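PDB 4LQ8: Sca-family protein from Rickettsia rickettsii, which probably takes part in cell adhesion as surface cell antigen 4, the piece described here being its N-terminal head part. Local coordinates for residues 63-68 with 160-165; 67-72 with 150-155; 240-245 with 249-254; 292-295 with 300-303. All blocks are in the same frame, centred on the assembly; numbering follows the deposited sequence.

Contact 1: residues 63-68 with 160-165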
loop_
_atom_site.group_PDB
_atom_site.type_symbol
_atom_site.label_atom_id
_atom_site.label_comp_id
_atom_site.label_asym_id
_atom_site.label_seq_id
_atom_site.Cartn_x
_atom_site.Cartn_y
_atom_site.Cartn_z
ATOM N N ASP A 63 11.900 2.542 -12.542
ATOM C CA ASP A 63 13.193 2.408 -11.887
ATOM C C ASP A 63 13.261 1.071 -11.077
ATOM O O ASP A 63 12.241 0.370 -10.998
ATOM C CB ASP A 63 13.533 3.685 -11.079
ATOM C CG ASP A 63 12.902 3.921 -9.725
ATOM O OD1 ASP A 63 12.610 2.938 -9.019
ATOM O OD2 ASP A 63 12.867 5.080 -9.294
ATOM N N PRO A 64 14.436 0.673 -10.527
ATOM C CA PRO A 64 14.512 -0.626 -9.818
ATOM C C PRO A 64 13.643 -0.785 -8.574
ATOM O O PRO A 64 13.260 -1.906 -8.274
ATOM C CB PRO A 64 16.007 -0.765 -9.469
ATOM C CG PRO A 64 16.701 0.198 -10.356
ATOM C CD PRO A 64 15.754 1.336 -10.544
ATOM N N ILE A 65 13.320 0.311 -7.861
ATOM C CA ILE A 65 12.482 0.225 -6.662
ATOM C C ILE A 65 11.050 -0.089 -7.059
ATOM O O ILE A 65 10.459 -1.021 -6.520
ATOM C CB ILE A 65 12.565 1.498 -5.767
ATOM C CG1 ILE A 65 14.041 2.012 -5.561
ATOM C CG2 ILE A 65 11.812 1.327 -4.440
ATOM C CD1 ILE A 65 15.074 1.078 -5.212
ATOM N N THR A 66 10.482 0.702 -7.979
ATOM C CA THR A 66 9.114 0.538 -8.479
ATOM C C THR A 66 8.957 -0.873 -9.043
ATOM O O THR A 66 7.991 -1.553 -8.694
ATOM C CB THR A 66 8.813 1.584 -9.540
ATOM O OG1 THR A 66 9.225 2.868 -9.070
ATOM C CG2 THR A 66 7.339 1.604 -9.952
ATOM N N LYS A 67 9.943 -1.325 -9.856
ATOM C CA LYS A 67 9.931 -2.661 -10.438
ATOM C C LYS A 67 9.938 -3.745 -9.332
ATOM O O LYS A 67 9.107 -4.646 -9.389
ATOM C CB LYS A 67 11.098 -2.852 -11.420
ATOM C CG LYS A 67 10.990 -4.171 -12.210
ATOM C CD LYS A 67 12.020 -4.262 -13.306
ATOM C CE LYS A 67 11.904 -5.535 -14.115
ATOM N NZ LYS A 67 12.792 -5.507 -15.300
ATOM N N ALA A 68 10.819 -3.619 -8.316
ATOM C CA ALA A 68 10.898 -4.575 -7.200
ATOM C C ALA A 68 9.577 -4.662 -6.436
ATOM O O ALA A 68 9.143 -5.763 -6.098
ATOM C CB ALA A 68 12.020 -4.204 -6.253
ATOM N N SER A 160 22.828 -2.189 3.420
ATOM C CA SER A 160 23.214 -3.319 2.562
ATOM C C SER A 160 24.273 -2.908 1.546
ATOM O O SER A 160 24.865 -3.769 0.880
ATOM C CB SER A 160 22.000 -3.876 1.826
ATOM O OG SER A 160 21.102 -4.492 2.735
ATOM N N GLY A 161 24.508 -1.607 1.425
ATOM C CA GLY A 161 25.515 -1.104 0.498
ATOM C C GLY A 161 24.955 -0.539 -0.789
ATOM O O GLY A 161 25.719 -0.234 -1.696
ATOM N N TYR A 162 23.629 -0.378 -0.897
ATOM C CA TYR A 162 23.056 0.208 -2.112
ATOM C C TYR A 162 23.235 1.744 -2.048
ATOM O O TYR A 162 22.757 2.379 -1.088
ATOM C CB TYR A 162 21.591 -0.217 -2.304
ATOM C CG TYR A 162 20.981 0.223 -3.621
ATOM C CD1 TYR A 162 21.296 -0.429 -4.813
ATOM C CD2 TYR A 162 20.016 1.228 -3.663
ATOM C CE1 TYR A 162 20.695 -0.062 -6.020
ATOM C CE2 TYR A 162 19.420 1.608 -4.864
ATOM C CZ TYR A 162 19.760 0.960 -6.040
ATOM O OH TYR A 162 19.152 1.319 -7.220
ATOM N N PRO A 163 24.009 2.347 -2.993
ATOM C CA PRO A 163 24.223 3.807 -2.940
ATOM C C PRO A 163 22.904 4.550 -3.092
ATOM O O PRO A 163 22.086 4.176 -3.940
ATOM C CB PRO A 163 25.194 4.074 -4.101
ATOM C CG PRO A 163 25.761 2.732 -4.460
ATOM C CD PRO A 163 24.655 1.764 -4.183
ATOM N N GLY A 164 22.669 5.506 -2.192
ATOM C CA GLY A 164 21.432 6.281 -2.132
ATOM C C GLY A 164 20.240 5.443 -1.709
ATOM O O GLY A 164 19.084 5.857 -1.878
ATOM N N GLY A 165 20.531 4.286 -1.108
ATOM C CA GLY A 165 19.536 3.315 -0.656
ATOM C C GLY A 165 18.681 3.735 0.517
ATOM O O GLY A 165 18.906 4.795 1.112
#

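Contact 2: residues 67-72 with 150-155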
loop_
_atom_site.group_PDB
_atom_site.type_symbol
_atom_site.label_atom_id
_atom_site.label_comp_id
_atom_site.label_asym_id
_atom_site.label_seq_id
_atom_site.Cartn_x
_atom_site.Cartn_y
_atom_site.Cartn_z
ATOM N N LYS A 67 9.943 -1.325 -9.856
ATOM C CA LYS A 67 9.931 -2.661 -10.438
ATOM C C LYS A 67 9.938 -3.745 -9.332
ATOM O O LYS A 67 9.107 -4.646 -9.389
ATOM C CB LYS A 67 11.098 -2.852 -11.420
ATOM C CG LYS A 67 10.990 -4.171 -12.210
ATOM C CD LYS A 67 12.020 -4.262 -13.306
ATOM C CE LYS A 67 11.904 -5.535 -14.115
ATOM N NZ LYS A 67 12.792 -5.507 -15.300
ATOM N N ALA A 68 10.819 -3.619 -8.316
ATOM C CA ALA A 68 10.898 -4.575 -7.200
ATOM C C ALA A 68 9.577 -4.662 -6.436
ATOM O O ALA A 68 9.143 -5.763 -6.098
ATOM C CB ALA A 68 12.020 -4.204 -6.253
ATOM N N VAL A 69 8.922 -3.515 -6.187
ATOM C CA VAL A 69 7.635 -3.503 -5.486
ATOM C C VAL A 69 6.535 -4.178 -6.354
ATOM O O VAL A 69 5.707 -4.904 -5.817
ATOM C CB VAL A 69 7.268 -2.080 -4.956
ATOM C CG1 VAL A 69 5.831 -2.003 -4.435
ATOM C CG2 VAL A 69 8.246 -1.672 -3.854
ATOM N N ARG A 70 6.545 -3.973 -7.671
ATOM C CA ARG A 70 5.577 -4.655 -8.566
ATOM C C ARG A 70 5.809 -6.161 -8.555
ATOM O O ARG A 70 4.860 -6.930 -8.431
ATOM C CB ARG A 70 5.712 -4.130 -10.006
ATOM C CG ARG A 70 5.178 -2.713 -10.140
ATOM C CD ARG A 70 5.591 -2.092 -11.451
ATOM N NE ARG A 70 4.897 -0.820 -11.605
ATOM C CZ ARG A 70 5.160 0.090 -12.538
ATOM N NH1 ARG A 70 6.107 -0.129 -13.443
ATOM N NH2 ARG A 70 4.478 1.222 -12.576
ATOM N N GLU A 71 7.083 -6.578 -8.605
ATOM C CA GLU A 71 7.462 -7.998 -8.631
ATOM C C GLU A 71 7.258 -8.744 -7.328
ATOM O O GLU A 71 7.042 -9.953 -7.363
ATOM C CB GLU A 71 8.930 -8.164 -9.045
ATOM C CG GLU A 71 9.204 -7.715 -10.460
ATOM C CD GLU A 71 10.637 -7.936 -10.916
ATOM O OE1 GLU A 71 11.536 -8.050 -10.052
ATOM O OE2 GLU A 71 10.857 -8.010 -12.143
ATOM N N THR A 72 7.431 -8.076 -6.194
ATOM C CA THR A 72 7.371 -8.753 -4.891
ATOM C C THR A 72 6.072 -8.523 -4.143
ATOM O O THR A 72 5.712 -9.343 -3.294
ATOM C CB THR A 72 8.573 -8.361 -3.994
ATOM O OG1 THR A 72 8.384 -7.019 -3.546
ATOM C CG2 THR A 72 9.887 -8.484 -4.699
ATOM N N LYS A 150 10.463 -7.048 3.357
ATOM C CA LYS A 150 11.796 -7.347 3.897
ATOM C C LYS A 150 12.811 -7.460 2.765
ATOM O O LYS A 150 13.907 -6.924 2.884
ATOM C CB LYS A 150 11.805 -8.664 4.704
ATOM C CG LYS A 150 11.381 -8.526 6.157
ATOM C CD LYS A 150 11.339 -9.903 6.849
ATOM C CE LYS A 150 10.657 -9.875 8.199
ATOM N NZ LYS A 150 10.349 -11.244 8.698
ATOM N N ASN A 151 12.451 -8.158 1.681
ATOM C CA ASN A 151 13.347 -8.341 0.542
ATOM C C ASN A 151 13.601 -7.045 -0.200
ATOM O O ASN A 151 14.734 -6.793 -0.578
ATOM C CB ASN A 151 12.864 -9.468 -0.389
ATOM C CG ASN A 151 12.997 -10.845 0.245
ATOM O OD1 ASN A 151 13.344 -11.010 1.424
ATOM N ND2 ASN A 151 12.718 -11.872 -0.516
ATOM N N VAL A 152 12.582 -6.193 -0.344
ATOM C CA VAL A 152 12.749 -4.876 -0.988
ATOM C C VAL A 152 13.695 -4.001 -0.149
ATOM O O VAL A 152 14.683 -3.474 -0.676
ATOM C CB VAL A 152 11.396 -4.183 -1.301
ATOM C CG1 VAL A 152 11.593 -2.741 -1.761
ATOM C CG2 VAL A 152 10.626 -4.972 -2.352
ATOM N N HIS A 153 13.386 -3.853 1.154
ATOM C CA HIS A 153 14.212 -3.061 2.054
ATOM C C HIS A 153 15.626 -3.623 2.179
ATOM O O HIS A 153 16.549 -2.832 2.169
ATOM C CB HIS A 153 13.534 -2.848 3.413
ATOM C CG HIS A 153 12.215 -2.130 3.318
ATOM N ND1 HIS A 153 11.173 -2.427 4.176
ATOM C CD2 HIS A 153 11.812 -1.158 2.465
ATOM C CE1 HIS A 153 10.172 -1.642 3.813
ATOM N NE2 HIS A 153 10.506 -0.870 2.782
ATOM N N ASN A 154 15.816 -4.954 2.214
ATOM C CA ASN A 154 17.168 -5.515 2.282
ATOM C C ASN A 154 17.949 -5.388 0.966
ATOM O O ASN A 154 19.152 -5.188 1.025
ATOM C CB ASN A 154 17.182 -6.964 2.772
ATOM C CG ASN A 154 16.762 -7.149 4.214
ATOM O OD1 ASN A 154 16.781 -6.221 5.032
ATOM N ND2 ASN A 154 16.359 -8.362 4.561
ATOM N N THR A 155 17.288 -5.502 -0.209
ATOM C CA THR A 155 17.945 -5.365 -1.513
ATOM C C THR A 155 18.419 -3.912 -1.777
ATOM O O THR A 155 19.493 -3.711 -2.340
ATOM C CB THR A 155 17.010 -5.889 -2.640
ATOM O OG1 THR A 155 16.709 -7.257 -2.393
ATOM C CG2 THR A 155 17.606 -5.752 -4.044
#

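Contact 3: residues 240-245 with 249-254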
loop_
_atom_site.group_PDB
_atom_site.type_symbol
_atom_site.label_atom_id
_atom_site.label_comp_id
_atom_site.label_asym_id
_atom_site.label_seq_id
_atom_site.Cartn_x
_atom_site.Cartn_y
_atom_site.Cartn_z
ATOM N N SER A 240 8.485 4.452 2.317
ATOM C CA SER A 240 7.998 3.233 2.978
ATOM C C SER A 240 7.603 3.611 4.386
ATOM O O SER A 240 8.472 3.831 5.213
ATOM C CB SER A 240 9.071 2.144 2.998
ATOM O OG SER A 240 9.327 1.626 1.704
ATOM N N MET A 241 6.297 3.726 4.645
ATOM C CA MET A 241 5.752 4.121 5.939
ATOM C C MET A 241 5.169 2.919 6.652
ATOM O O MET A 241 4.245 2.275 6.155
ATOM C CB MET A 241 4.729 5.280 5.771
ATOM C CG MET A 241 5.317 6.514 5.043
ATOM S SD MET A 241 6.723 7.304 5.902
ATOM C CE MET A 241 7.059 8.656 4.799
ATOM N N VAL A 242 5.752 2.590 7.802
ATOM C CA VAL A 242 5.363 1.412 8.572
ATOM C C VAL A 242 3.925 1.540 9.155
ATOM O O VAL A 242 3.463 2.635 9.514
ATOM C CB VAL A 242 6.438 1.058 9.648
ATOM C CG1 VAL A 242 6.408 2.040 10.837
ATOM C CG2 VAL A 242 6.297 -0.391 10.122
ATOM N N ALA A 243 3.241 0.402 9.228
ATOM C CA ALA A 243 1.917 0.272 9.830
ATOM C C ALA A 243 2.078 0.504 11.333
ATOM O O ALA A 243 3.139 0.197 11.880
ATOM C CB ALA A 243 1.396 -1.137 9.589
ATOM N N LEU A 244 1.067 1.067 11.995
ATOM C CA LEU A 244 1.155 1.278 13.440
ATOM C C LEU A 244 0.187 0.345 14.124
ATOM O O LEU A 244 -0.908 0.108 13.600
ATOM C CB LEU A 244 0.806 2.728 13.837
ATOM C CG LEU A 244 1.790 3.832 13.458
ATOM C CD1 LEU A 244 1.309 5.170 13.986
ATOM C CD2 LEU A 244 3.205 3.554 13.987
ATOM N N LYS A 245 0.539 -0.109 15.333
ATOM C CA LYS A 245 -0.338 -0.935 16.162
ATOM C C LYS A 245 -1.515 -0.082 16.668
ATOM O O LYS A 245 -1.470 1.146 16.532
ATOM C CB LYS A 245 0.450 -1.537 17.342
ATOM C CG LYS A 245 1.595 -2.460 16.896
ATOM C CD LYS A 245 2.071 -3.364 18.018
ATOM C CE LYS A 245 3.072 -2.716 18.921
ATOM N NZ LYS A 245 3.370 -3.561 20.108
ATOM N N THR A 249 1.957 2.584 18.389
ATOM C CA THR A 249 3.387 2.238 18.432
ATOM C C THR A 249 3.777 1.397 17.201
ATOM O O THR A 249 2.925 0.754 16.577
ATOM C CB THR A 249 3.768 1.526 19.747
ATOM O OG1 THR A 249 3.050 0.305 19.823
ATOM C CG2 THR A 249 3.482 2.361 20.978
ATOM N N LYS A 250 5.071 1.382 16.880
ATOM C CA LYS A 250 5.595 0.654 15.729
ATOM C C LYS A 250 5.681 -0.844 15.997
ATOM O O LYS A 250 5.934 -1.240 17.132
ATOM C CB LYS A 250 6.941 1.249 15.268
ATOM C CG LYS A 250 6.781 2.690 14.741
ATOM C CD LYS A 250 8.007 3.263 14.044
ATOM C CE LYS A 250 9.086 3.769 14.969
ATOM N NZ LYS A 250 10.085 2.717 15.286
ATOM N N PRO A 251 5.410 -1.716 15.002
ATOM C CA PRO A 251 5.534 -3.158 15.265
ATOM C C PRO A 251 7.005 -3.575 15.193
ATOM O O PRO A 251 7.865 -2.756 14.824
ATOM C CB PRO A 251 4.771 -3.775 14.093
ATOM C CG PRO A 251 4.992 -2.816 12.963
ATOM C CD PRO A 251 5.082 -1.452 13.583
ATOM N N SER A 252 7.297 -4.847 15.485
ATOM C CA SER A 252 8.672 -5.318 15.335
ATOM C C SER A 252 8.951 -5.532 13.831
ATOM O O SER A 252 8.012 -5.700 13.040
ATOM C CB SER A 252 8.899 -6.611 16.120
ATOM O OG SER A 252 8.069 -7.653 15.635
ATOM N N LYS A 253 10.230 -5.497 13.443
ATOM C CA LYS A 253 10.716 -5.717 12.078
ATOM C C LYS A 253 10.144 -6.995 11.469
ATOM O O LYS A 253 9.831 -6.993 10.283
ATOM C CB LYS A 253 12.260 -5.791 12.060
ATOM C CG LYS A 253 12.956 -4.440 11.994
ATOM C CD LYS A 253 14.473 -4.611 12.103
ATOM C CE LYS A 253 15.247 -3.332 11.887
ATOM N NZ LYS A 253 15.157 -2.409 13.051
ATOM N N ASP A 254 9.998 -8.071 12.275
ATOM C CA ASP A 254 9.493 -9.374 11.811
ATOM C C ASP A 254 8.014 -9.412 11.435
ATOM O O ASP A 254 7.624 -10.287 10.671
ATOM C CB ASP A 254 9.798 -10.488 12.831
ATOM C CG ASP A 254 11.214 -11.039 12.704
ATOM O OD1 ASP A 254 11.597 -11.447 11.580
ATOM O OD2 ASP A 254 11.951 -11.035 13.723
#

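Contact 4: residues 292-295 with 300-303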
loop_
_atom_site.group_PDB
_atom_site.type_symbol
_atom_site.label_atom_id
_atom_site.label_comp_id
_atom_site.label_asym_id
_atom_site.label_seq_id
_atom_site.Cartn_x
_atom_site.Cartn_y
_atom_site.Cartn_z
ATOM N N ILE A 292 -9.326 6.327 8.199
ATOM C CA ILE A 292 -7.964 5.841 8.185
ATOM C C ILE A 292 -7.892 4.417 7.629
ATOM O O ILE A 292 -8.774 3.604 7.885
ATOM C CB ILE A 292 -7.266 6.021 9.575
ATOM C CG1 ILE A 292 -5.708 5.954 9.457
ATOM C CG2 ILE A 292 -7.805 5.060 10.632
ATOM C CD1 ILE A 292 -5.040 7.177 8.611
ATOM N N ALA A 293 -6.838 4.129 6.857
ATOM C CA ALA A 293 -6.610 2.797 6.310
ATOM C C ALA A 293 -6.222 1.893 7.460
ATOM O O ALA A 293 -5.516 2.317 8.371
ATOM C CB ALA A 293 -5.464 2.834 5.292
ATOM N N TYR A 294 -6.697 0.659 7.435
ATOM C CA TYR A 294 -6.299 -0.336 8.430
ATOM C C TYR A 294 -6.268 -1.700 7.791
ATOM O O TYR A 294 -6.849 -1.902 6.715
ATOM C CB TYR A 294 -7.161 -0.303 9.728
ATOM C CG TYR A 294 -8.516 -0.962 9.639
ATOM C CD1 TYR A 294 -9.651 -0.225 9.306
ATOM C CD2 TYR A 294 -8.681 -2.313 9.956
ATOM C CE1 TYR A 294 -10.918 -0.813 9.302
ATOM C CE2 TYR A 294 -9.936 -2.918 9.920
ATOM C CZ TYR A 294 -11.055 -2.163 9.610
ATOM O OH TYR A 294 -12.284 -2.772 9.600
ATOM N N ILE A 295 -5.579 -2.633 8.460
ATOM C CA ILE A 295 -5.437 -4.019 8.038
ATOM C C ILE A 295 -5.422 -4.903 9.277
ATOM O O ILE A 295 -5.011 -4.479 10.360
ATOM C CB ILE A 295 -4.129 -4.268 7.188
ATOM C CG1 ILE A 295 -2.880 -3.764 7.929
ATOM C CG2 ILE A 295 -4.216 -3.626 5.784
ATOM C CD1 ILE A 295 -1.802 -4.590 7.886
ATOM N N GLU A 300 -3.544 -9.368 14.197
ATOM C CA GLU A 300 -3.509 -8.067 14.878
ATOM C C GLU A 300 -3.986 -6.973 13.937
ATOM O O GLU A 300 -3.875 -7.104 12.722
ATOM C CB GLU A 300 -2.092 -7.735 15.386
ATOM C CG GLU A 300 -1.539 -8.683 16.443
ATOM C CD GLU A 300 -2.186 -8.575 17.810
ATOM O OE1 GLU A 300 -1.828 -7.640 18.559
ATOM O OE2 GLU A 300 -3.054 -9.420 18.129
ATOM N N ILE A 301 -4.463 -5.869 14.502
ATOM C CA ILE A 301 -4.924 -4.714 13.752
ATOM C C ILE A 301 -3.829 -3.666 13.691
ATOM O O ILE A 301 -3.196 -3.373 14.693
ATOM C CB ILE A 301 -6.271 -4.154 14.316
ATOM C CG1 ILE A 301 -7.446 -5.152 14.065
ATOM C CG2 ILE A 301 -6.585 -2.749 13.766
ATOM C CD1 ILE A 301 -8.030 -5.222 12.570
ATOM N N TYR A 302 -3.625 -3.100 12.512
ATOM C CA TYR A 302 -2.676 -2.021 12.299
ATOM C C TYR A 302 -3.365 -0.979 11.450
ATOM O O TYR A 302 -4.199 -1.334 10.620
ATOM C CB TYR A 302 -1.427 -2.499 11.523
ATOM C CG TYR A 302 -0.658 -3.601 12.203
ATOM C CD1 TYR A 302 0.384 -3.315 13.077
ATOM C CD2 TYR A 302 -0.938 -4.934 11.941
ATOM C CE1 TYR A 302 1.101 -4.330 13.708
ATOM C CE2 TYR A 302 -0.247 -5.956 12.586
ATOM C CZ TYR A 302 0.791 -5.651 13.450
ATOM O OH TYR A 302 1.470 -6.666 14.075
ATOM N N THR A 303 -2.986 0.299 11.614
ATOM C CA THR A 303 -3.485 1.344 10.733
ATOM C C THR A 303 -2.327 1.701 9.810
ATOM O O THR A 303 -1.163 1.480 10.168
ATOM C CB THR A 303 -3.999 2.560 11.507
ATOM O OG1 THR A 303 -2.923 3.122 12.273
ATOM C CG2 THR A 303 -5.194 2.225 12.405
#

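Contact 1: residues 63-68 with 160-165
Tyr162 reaches across to Pro64 and Ile65 and packs against the N-terminal turn of helix 64-90, joining it to a type II beta turn that runs from Tyr162 to Gly165. With CG anti to the backbone N (chi1 -173°), the phenol ring extends out from the turn, and its OH and CE2 end does the touching. Tyr162 OH lies 4.1 Å from Pro64 CG, the side chains crossing at about a right angle. The rigid proline suits a first helical turn, where no amide donor is needed, and offers an apolar ring to the tyrosine. Ile65 points its CB past the loop rather than at it, yet its long branch bends round until CD1 stands 4.4 Å from Tyr162 CE2, a loose apolar touch. Phe156 packs edge-to-face with Tyr162 and also touches Pro64 and Ile65. In the turn, Gly164 takes up a positive phi of 68°, easiest without a side chain, and Gly165 N bonds to Tyr162 O at 2.9 Å. The helix start is fixed by Asp63 as N-cap: its OD1 accepts from Ile65 N at 3.0 Å and from Thr66 N at 3.3 Å, the two donors arriving from opposite faces of the carboxylate plane.

Contact 2: residues 67-72 with 150-155
The carbonyl oxygen of Ala68 is held twice by Thr72, from its backbone N and from its hydroxyl OG1, both at 2.9 Å, and Val152 CG2 lies against the same group. The two donors come from opposite faces of the carbonyl plane, the hydroxyl standing 36° above it. Thr72 can do this because its OG1 sits between the backbone N and the carbonyl carbon (chi1 72°), turned back over the preceding turn; the hydroxyl thus donates within its own helix and presents a compact surface to the neighbour. Val152 CG2 lies 3.3 Å from Thr72 OG1 and 4.2 Å from Ala68 CB. Here helices 64-90 and 135-155 pack as an antiparallel pair, their local axes 10.1 Å apart at 154°. Ala68, with only a CB for a side chain, lets Val152 CG2 lie against the helix backbone. The branched valine reaches two sides with its two methyls: while CG2 meets Ala68 and Thr72, Val152 CG1 turns to Val69 CG2 at 4.1 Å, the two valines crossing at about a right angle. Val69 in turn lies on Thr260 and His262, which seats helix 64-90 on strand 258-265, and from helix 135-155 His153, next to Val152, packs edge-to-face with Tyr258 of the same strand.

Contact 3: residues 240-245 with 249-254
Val242 fits between Lys250 and Pro251, one methyl to each, where the chain leaving strand 236-245 folds back over it within the long connection of a beta hairpin to strand 258-265. Val242 CG1, between the backbone N and the carbonyl carbon (chi1 74°), meets Lys250 CD at 3.8 Å. The valine and the proline ring lie alongside, pointing opposite ways, with Val242 CG2 3.8 Å from Pro251 CD. Pro251 CD also lies 3.1 Å from Ala243 O, a close approach that a residue lacking an N-H can make with this ring carbon. Leu244 adds its CD2, 3.8 Å from Lys250 CG, so the lysine's methylene chain serves as an apolar cover for two buried side chains. One backbone hydrogen bond fixes the fold-back: Lys245 N donates to Thr249 O at 2.8 Å and is nearly straight, at 169°. Beside it the aliphatic part of Lys245 lies across the threonine, with CE 3.2 Å from Thr249 OG1. The threonine hydroxyl has its polar partner in Asp247 OD1, within the turn itself. Further out, Tyr302 of strand 300-304 packs on Ala243, Lys245 and Pro251, and a backbone bond ties Pro251 to Ala30. Bent at its last two torsions, Lys250 turns its end toward the N-terminal segment, where NZ forms a salt bridge with Glu29 OE1 and a hydrogen bond with Ala30 O.

Contact 4: residues 292-295 with 300-303
Ile295 and Tyr302 are joined by two reciprocal backbone hydrogen bonds, Ile295 N to Tyr302 O and Tyr302 N to Ile295 O, each 2.9 Å long. They form the hydrogen-bonded pair of a tight beta hairpin between strands 292-297 and 300-304. Next along, Tyr294 and Thr303 make a non-hydrogen-bonded pair with CA atoms just 4.0 Å apart, close enough for CA-H...O contacts: Tyr294 CA lies 3.2 Å from Tyr302 O, and Thr303 CA 3.3 Å from Ala293 O. Beta-branched and aromatic residues, well suited to extended strands, clothe both faces. On the side of Tyr294 and Thr303, the tyrosine CG lies between its backbone N and carbonyl carbon (chi1 79°), which carries the ring diagonally over to Ile301; Tyr294 CD2 and Ile301 CD1 meet at 4.0 Å. Leu208 of strand 206-209 touches both of these residues, and Tyr221 of strand 215-224 touches Ile292 and Thr303, so this face looks into the join between the two sheets. Ile292 also reaches Thr303, methyl to methyl, with CG2 4.2 Å from Thr303 CG2. The other face bears Ile295 and Tyr302, where Val257 packs on the isoleucine and Pro251 on the tyrosine. There the isoleucine crosses its partner at a slant, Ile295 CG1 resting 4.1 Å from Tyr302 CB and Ile295 CD1 approaching Tyr302 CD2.

Contacts 1 and 2 share helix 64-90, with Lys67 and Ala68 common to both and centres about 9 Å apart; contacts 3 and 4 follow later in the chain, in the large mixed sheet. Ser160 OG of contact 1, 2.7 Å from Asn154 O of contact 2, probably ties the loop to the helix before it. Contact 2 meets contact 3 through a salt bridge of 3.1 Å between Lys150 NZ and Asp254 OD1. Contacts 3 and 4 belong to neighbouring strands, 236-245 and 300-304, where Leu244 O and Thr303 N are 2.9 Å apart. Contacts 1 and 4, centres about 27 Å apart, lie on opposite sides of the chain's centre.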